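Local coordinates for protein carbonic anhydrase (Trichomonas vaginalis, PDB 6Y04) that probably catalyses the reversible hydration of carbon dioxide to hydrogencarbonate, using one zinc ion per subunit, as a beta-class carbonic anhydrase, at residues 95-99 / 167-171; 162-166 / 177-182. One frame throughout, in Å; residues are numbered along the deposited sequence.

Contact 1. Residues 95-99 / 167-171. With ZN (zinc ion), chain C.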
ATOM      1  N   GLY A  95      11.022   5.865   1.842  1.00 17.42           N
ATOM      2  CA  GLY A  95      11.722   4.790   1.164  1.00 19.41           C
ATOM      3  C   GLY A  95      12.653   4.054   2.120  1.00 21.84           C
ATOM      4  O   GLY A  95      12.729   4.388   3.299  1.00 22.69           O
ATOM      5  N   HIS A  96      13.361   3.046   1.607  1.00 24.81           N
ATOM      6  CA  HIS A  96      14.240   2.269   2.462  1.00 27.53           C
ATOM      7  C   HIS A  96      15.457   1.789   1.683  1.00 30.04           C
ATOM      8  O   HIS A  96      15.385   1.576   0.475  1.00 30.97           O
ATOM      9  CB  HIS A  96      13.477   1.113   3.118  1.00 28.31           C
ATOM     10  CG  HIS A  96      13.082   0.031   2.167  1.00 28.83           C
ATOM     11  ND1 HIS A  96      13.726  -1.189   2.140  1.00 29.14           N
ATOM     12  CD2 HIS A  96      12.130  -0.023   1.205  1.00 29.59           C
ATOM     13  CE1 HIS A  96      13.185  -1.951   1.216  1.00 29.76           C
ATOM     14  NE2 HIS A  96      12.208  -1.260   0.620  1.00 30.22           N
ATOM     15  N   GLU A  97      16.562   1.618   2.420  1.00 35.34           N
ATOM     16  CA  GLU A  97      17.811   1.069   1.915  1.00 38.70           C
ATOM     17  C   GLU A  97      17.588  -0.406   1.594  1.00 40.85           C
ATOM     18  O   GLU A  97      16.762  -1.054   2.231  1.00 38.94           O
ATOM     19  CB  GLU A  97      18.917   1.247   2.960  1.00 39.26           C
ATOM     20  CG  GLU A  97      18.785   2.540   3.759  1.00 41.92           C
ATOM     21  CD  GLU A  97      19.970   2.972   4.609  1.00 44.17           C
ATOM     22  OE1 GLU A  97      21.117   2.648   4.229  1.00 46.01           O
ATOM     23  OE2 GLU A  97      19.740   3.645   5.645  1.00 42.99           O
ATOM     24  N   CYS A  98      18.318  -0.919   0.596  1.00 45.72           N
ATOM     25  CA  CYS A  98      18.250  -2.317   0.182  1.00 47.90           C
ATOM     26  C   CYS A  98      16.863  -2.626  -0.388  1.00 47.18           C
ATOM     27  O   CYS A  98      16.331  -3.710  -0.151  1.00 46.55           O
ATOM     28  CB  CYS A  98      18.552  -3.276   1.336  1.00 52.21           C
ATOM     29  SG  CYS A  98      20.098  -2.958   2.235  1.00 60.56           S
ATOM     30  N   CYS A  99      16.279  -1.676  -1.138  1.00 43.88           N
ATOM     31  CA  CYS A  99      14.944  -1.852  -1.690  1.00 42.43           C
ATOM     32  C   CYS A  99      15.061  -2.827  -2.860  1.00 44.56           C
ATOM     33  O   CYS A  99      16.054  -2.787  -3.589  1.00 42.47           O
ATOM     34  CB  CYS A  99      14.351  -0.528  -2.172  1.00 39.41           C
ATOM     35  SG  CYS A  99      12.612  -0.645  -2.681  1.00 34.80           S
ATOM     36  N   LEU A 167      13.893   8.206   4.861  1.00 16.33           N
ATOM     37  CA  LEU A 167      14.538   6.946   4.551  1.00 17.22           C
ATOM     38  C   LEU A 167      14.612   6.131   5.839  1.00 17.42           C
ATOM     39  O   LEU A 167      15.046   6.634   6.876  1.00 17.67           O
ATOM     40  CB  LEU A 167      15.923   7.236   3.961  1.00 17.68           C
ATOM     41  CG  LEU A 167      16.830   6.021   3.753  1.00 18.51           C
ATOM     42  CD1 LEU A 167      16.512   5.319   2.441  1.00 18.70           C
ATOM     43  CD2 LEU A 167      18.298   6.433   3.781  1.00 18.13           C
ATOM     44  N   ILE A 168      14.129   4.883   5.763  1.00 17.24           N
ATOM     45  CA  ILE A 168      14.228   3.962   6.881  1.00 16.67           C
ATOM     46  C   ILE A 168      15.170   2.827   6.488  1.00 16.79           C
ATOM     47  O   ILE A 168      15.197   2.399   5.334  1.00 16.29           O
ATOM     48  CB  ILE A 168      12.841   3.460   7.353  1.00 16.73           C
ATOM     49  CG1 ILE A 168      12.945   2.585   8.605  1.00 16.77           C
ATOM     50  CG2 ILE A 168      12.079   2.757   6.237  1.00 16.35           C
ATOM     51  CD1 ILE A 168      11.627   2.275   9.276  1.00 17.52           C
ATOM     52  N   HIS A 169      15.949   2.366   7.473  1.00 17.27           N
ATOM     53  CA  HIS A 169      16.772   1.181   7.310  1.00 17.46           C
ATOM     54  C   HIS A 169      15.973  -0.057   7.712  1.00 17.60           C
ATOM     55  O   HIS A 169      15.504  -0.163   8.844  1.00 18.49           O
ATOM     56  CB  HIS A 169      18.089   1.309   8.086  1.00 17.33           C
ATOM     57  CG  HIS A 169      19.058   0.241   7.702  1.00 18.15           C
ATOM     58  ND1 HIS A 169      18.818  -1.104   7.959  1.00 18.24           N
ATOM     59  CD2 HIS A 169      20.241   0.296   7.054  1.00 17.68           C
ATOM     60  CE1 HIS A 169      19.813  -1.826   7.488  1.00 17.76           C
ATOM     61  NE2 HIS A 169      20.700  -0.988   6.939  1.00 17.88           N
ATOM     62  N   PRO A 170      15.825  -1.055   6.816  1.00 17.90           N
ATOM     63  CA  PRO A 170      14.915  -2.175   7.072  1.00 18.53           C
ATOM     64  C   PRO A 170      15.360  -3.141   8.175  1.00 19.38           C
ATOM     65  O   PRO A 170      14.557  -3.947   8.648  1.00 19.53           O
ATOM     66  CB  PRO A 170      14.796  -2.852   5.698  1.00 18.23           C
ATOM     67  CG  PRO A 170      16.086  -2.507   4.987  1.00 17.54           C
ATOM     68  CD  PRO A 170      16.513  -1.153   5.519  1.00 17.11           C
ATOM     69  N   ASP A 171      16.620  -3.032   8.613  1.00 19.64           N
ATOM     70  CA  ASP A 171      17.135  -3.899   9.667  1.00 20.07           C
ATOM     71  C   ASP A 171      17.105  -3.196  11.019  1.00 20.04           C
ATOM     72  O   ASP A 171      16.556  -3.735  11.972  1.00 21.64           O
ATOM     73  CB  ASP A 171      18.550  -4.382   9.355  1.00 21.01           C
ATOM     74  CG  ASP A 171      18.597  -5.355   8.196  1.00 22.96           C
ATOM     75  OD1 ASP A 171      17.708  -6.239   8.139  1.00 24.51           O
ATOM     76  OD2 ASP A 171      19.518  -5.228   7.359  1.00 24.30           O
TER
HETATM   77 ZN    ZN C 301      11.333  -1.844  -1.132  0.70 29.82          ZN
HETATM   78  O   HOH W   1      11.490  -3.765  -1.657  0.70 29.44           O
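P170 sets its ring against the backbone of E97 and the edge of the H96 imidazole. Its CG lies 3.2 Å from E97 O, and 3.9 Å from H96 ND1, near the ring plane. The E97 side chain crosses L167 and H169 at about a right angle. E97 CD comes within 3.6 Å of H169 CD2, with the carboxylate and imidazole planes 69° apart. L167 CD2 touches E97 OE2. D171 N donates to H169 ND1 close to the ring plane, which would favour this rotation of the imidazole.

Strands 90-96 and 163-168 end here side by side, running parallel. I168 N donates to G95 O in a nearly straight bond of 2.9 Å. E97 N gives I168 O a longer, weak one. With chi1 70°, CG of H96 sits between the backbone N and the carbonyl carbon, and the ring reaches the zinc through NE2. H96 ND1 makes a weak hydrogen bond to E97 O. H96 NE2 binds zinc at 2.0 Å, and C99 SG binds it at 2.3 Å. C99 CB lies over one face of the H96 imidazole, toward its rim. C37 and a water complete the metal's shell. This Cys-His-Cys zinc site at the C-terminal ends of parallel strands is characteristic of beta-carbonic anhydrases.

Contact 2. Residues 162-166 / 177-182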
ATOM      1  N   PRO A 162       2.213  19.982   3.094  1.00 20.65           N
ATOM      2  CA  PRO A 162       3.619  19.575   3.069  1.00 20.06           C
ATOM      3  C   PRO A 162       3.845  18.120   2.650  1.00 19.39           C
ATOM      4  O   PRO A 162       3.090  17.227   3.035  1.00 18.98           O
ATOM      5  CB  PRO A 162       4.104  19.805   4.509  1.00 20.47           C
ATOM      6  CG  PRO A 162       2.846  19.965   5.336  1.00 19.77           C
ATOM      7  CD  PRO A 162       1.803  20.523   4.397  1.00 20.13           C
ATOM      8  N   ILE A 163       4.890  17.910   1.839  1.00 18.16           N
ATOM      9  CA  ILE A 163       5.320  16.580   1.439  1.00 17.26           C
ATOM     10  C   ILE A 163       6.771  16.366   1.861  1.00 16.48           C
ATOM     11  O   ILE A 163       7.680  17.016   1.333  1.00 15.32           O
ATOM     12  CB  ILE A 163       5.127  16.361  -0.072  1.00 17.31           C
ATOM     13  CG1 ILE A 163       3.695  16.696  -0.491  1.00 17.63           C
ATOM     14  CG2 ILE A 163       5.499  14.933  -0.441  1.00 16.80           C
ATOM     15  CD1 ILE A 163       3.598  17.237  -1.881  1.00 17.60           C
ATOM     16  N   HIS A 164       6.957  15.426   2.802  1.00 15.51           N
ATOM     17  CA  HIS A 164       8.257  15.108   3.372  1.00 14.81           C
ATOM     18  C   HIS A 164       8.809  13.824   2.759  1.00 14.76           C
ATOM     19  O   HIS A 164       8.065  12.983   2.267  1.00 14.74           O
ATOM     20  CB  HIS A 164       8.177  14.971   4.900  1.00 13.90           C
ATOM     21  CG  HIS A 164       7.316  15.989   5.560  1.00 13.47           C
ATOM     22  ND1 HIS A 164       7.776  17.238   5.881  1.00 13.37           N
ATOM     23  CD2 HIS A 164       6.028  15.944   5.961  1.00 13.58           C
ATOM     24  CE1 HIS A 164       6.807  17.928   6.451  1.00 13.50           C
ATOM     25  NE2 HIS A 164       5.721  17.156   6.507  1.00 13.22           N
ATOM     26  N   GLY A 165      10.133  13.687   2.830  1.00 14.82           N
ATOM     27  CA  GLY A 165      10.813  12.494   2.371  1.00 15.02           C
ATOM     28  C   GLY A 165      11.668  11.904   3.482  1.00 14.77           C
ATOM     29  O   GLY A 165      12.464  12.615   4.084  1.00 15.20           O
ATOM     30  N   LEU A 166      11.464  10.610   3.745  1.00 14.89           N
ATOM     31  CA  LEU A 166      12.195   9.905   4.784  1.00 15.21           C
ATOM     32  C   LEU A 166      12.832   8.653   4.193  1.00 15.79           C
ATOM     33  O   LEU A 166      12.358   8.104   3.199  1.00 15.69           O
ATOM     34  CB  LEU A 166      11.239   9.526   5.917  1.00 14.64           C
ATOM     35  CG  LEU A 166      10.461  10.679   6.552  1.00 14.84           C
ATOM     36  CD1 LEU A 166       9.547  10.165   7.652  1.00 14.07           C
ATOM     37  CD2 LEU A 166      11.393  11.749   7.100  1.00 14.42           C
ATOM     38  N   THR A 177      15.791  11.936   7.794  1.00 19.73           N
ATOM     39  CA  THR A 177      15.070  12.921   7.006  1.00 18.86           C
ATOM     40  C   THR A 177      15.830  13.193   5.711  1.00 18.67           C
ATOM     41  O   THR A 177      17.037  13.407   5.726  1.00 19.24           O
ATOM     42  CB  THR A 177      14.851  14.192   7.837  1.00 18.65           C
ATOM     43  OG1 THR A 177      14.109  13.782   8.985  1.00 18.93           O
ATOM     44  CG2 THR A 177      14.097  15.290   7.123  1.00 18.18           C
ATOM     45  N   ILE A 178      15.108  13.170   4.590  1.00 17.94           N
ATOM     46  CA  ILE A 178      15.697  13.469   3.293  1.00 16.72           C
ATOM     47  C   ILE A 178      15.184  14.827   2.819  1.00 16.16           C
ATOM     48  O   ILE A 178      15.983  15.699   2.484  1.00 15.41           O
ATOM     49  CB  ILE A 178      15.402  12.342   2.284  1.00 16.31           C
ATOM     50  CG1 ILE A 178      15.808  10.963   2.818  1.00 15.83           C
ATOM     51  CG2 ILE A 178      16.038  12.640   0.934  1.00 16.01           C
ATOM     52  CD1 ILE A 178      17.290  10.798   3.117  1.00 15.26           C
ATOM     53  N   ILE A 179      13.854  15.005   2.820  1.00 16.01           N
ATOM     54  CA  ILE A 179      13.257  16.289   2.475  1.00 15.83           C
ATOM     55  C   ILE A 179      12.303  16.733   3.579  1.00 16.37           C
ATOM     56  O   ILE A 179      11.443  15.967   4.001  1.00 17.43           O
ATOM     57  CB  ILE A 179      12.569  16.242   1.094  1.00 15.43           C
ATOM     58  CG1 ILE A 179      13.591  16.058  -0.029  1.00 15.43           C
ATOM     59  CG2 ILE A 179      11.725  17.484   0.852  1.00 14.83           C
ATOM     60  CD1 ILE A 179      12.976  15.781  -1.389  1.00 15.42           C
ATOM     61  N   ASN A 180      12.468  17.980   4.036  1.00 16.48           N
ATOM     62  CA  ASN A 180      11.528  18.632   4.937  1.00 16.39           C
ATOM     63  C   ASN A 180      10.607  19.517   4.098  1.00 16.69           C
ATOM     64  O   ASN A 180      11.079  20.422   3.416  1.00 16.91           O
ATOM     65  CB  ASN A 180      12.271  19.439   6.007  1.00 16.75           C
ATOM     66  CG  ASN A 180      11.376  20.232   6.942  1.00 17.46           C
ATOM     67  OD1 ASN A 180      10.364  20.804   6.529  1.00 18.07           O
ATOM     68  ND2 ASN A 180      11.744  20.276   8.210  1.00 17.13           N
ATOM     69  N   GLY A 181       9.291  19.263   4.164  1.00 16.18           N
ATOM     70  CA  GLY A 181       8.372  19.837   3.195  1.00 15.35           C
ATOM     71  C   GLY A 181       7.579  21.041   3.700  1.00 15.03           C
ATOM     72  O   GLY A 181       6.652  21.462   3.020  1.00 15.02           O
ATOM     73  N   TYR A 182       7.966  21.625   4.844  1.00 14.36           N
ATOM     74  CA  TYR A 182       7.142  22.640   5.491  1.00 13.85           C
ATOM     75  C   TYR A 182       7.140  23.963   4.722  1.00 13.46           C
ATOM     76  O   TYR A 182       8.253  24.442   4.511  1.00 14.70           O
ATOM     77  CB  TYR A 182       7.516  22.819   6.962  1.00 12.92           C
ATOM     78  CG  TYR A 182       7.006  21.690   7.817  1.00 12.79           C
ATOM     79  CD1 TYR A 182       5.670  21.324   7.787  1.00 12.63           C
ATOM     80  CD2 TYR A 182       7.868  20.961   8.622  1.00 12.76           C
ATOM     81  CE1 TYR A 182       5.203  20.258   8.542  1.00 13.26           C
ATOM     82  CE2 TYR A 182       7.417  19.899   9.386  1.00 12.95           C
ATOM     83  CZ  TYR A 182       6.080  19.540   9.342  1.00 13.05           C
ATOM     84  OH  TYR A 182       5.640  18.484  10.087  1.00 12.85           O
TER
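H164 with chi1 -41° and Y182 with chi1 -75° both set CG anti to the carbonyl carbon, beside the backbone N, and from there the two rings meet in a T-shaped stack. The edge of H164 points at the face of Y182. H164 CE1 sits over the centre of the Y182 ring, 3.4 Å from Y182 CZ, and the planes are 65° apart. The neighbouring nitrogen is tied to the backbone: G181 N donates to H164 ND1 at 3.1 Å, from well out of the ring plane. P162 CB packs on Y182 CD1 at 3.9 Å. An Asx turn, Y182 N to N180 OD1, shapes the C-terminal end.

Further along, the strands pair antiparallel with a classic beta bulge. G165 N donates to I179 O at 2.9 Å. G165 O accepts two bonds, from I178 N at 2.7 Å and I179 N at 3.0 Å, both from the same face of its carbonyl plane. Past the bulge, L166 CD2 rests on T177 CA and OG1.

E90 OE1 is hydrogen-bonded to both H164 NE2 and Y182 OH, and F92 stacks on H164. L4 of the second subunit packs on L166, T177 and N180. Strand 163-168 lies between strand 90-96 and the outermost strand of the chain's sheet, 175-179, with I163 and I179 packed against helix 140-152.

How the contacts relate
Both contacts use strand 163-168, one on each of its edges. Contact 1 pairs its C-terminal end with the parallel strand 90-96. Contact 2 pairs its earlier part with the antiparallel strand 175-179 of the hairpin. Contact 1 is mostly buried and lies at the zinc; contact 2 is only partly buried and includes the chain's C-terminus, with L166 about 13 Å from the metal between nearest side-chain atoms and ion. Their histidines differ accordingly: H96 is a metal ligand, while H164 is held by backbone, carboxylate and aromatic partners. The contacts meet where G95 N probably bonds L166 O and L167 CB packs on I178 CG1. Both touch the second subunit.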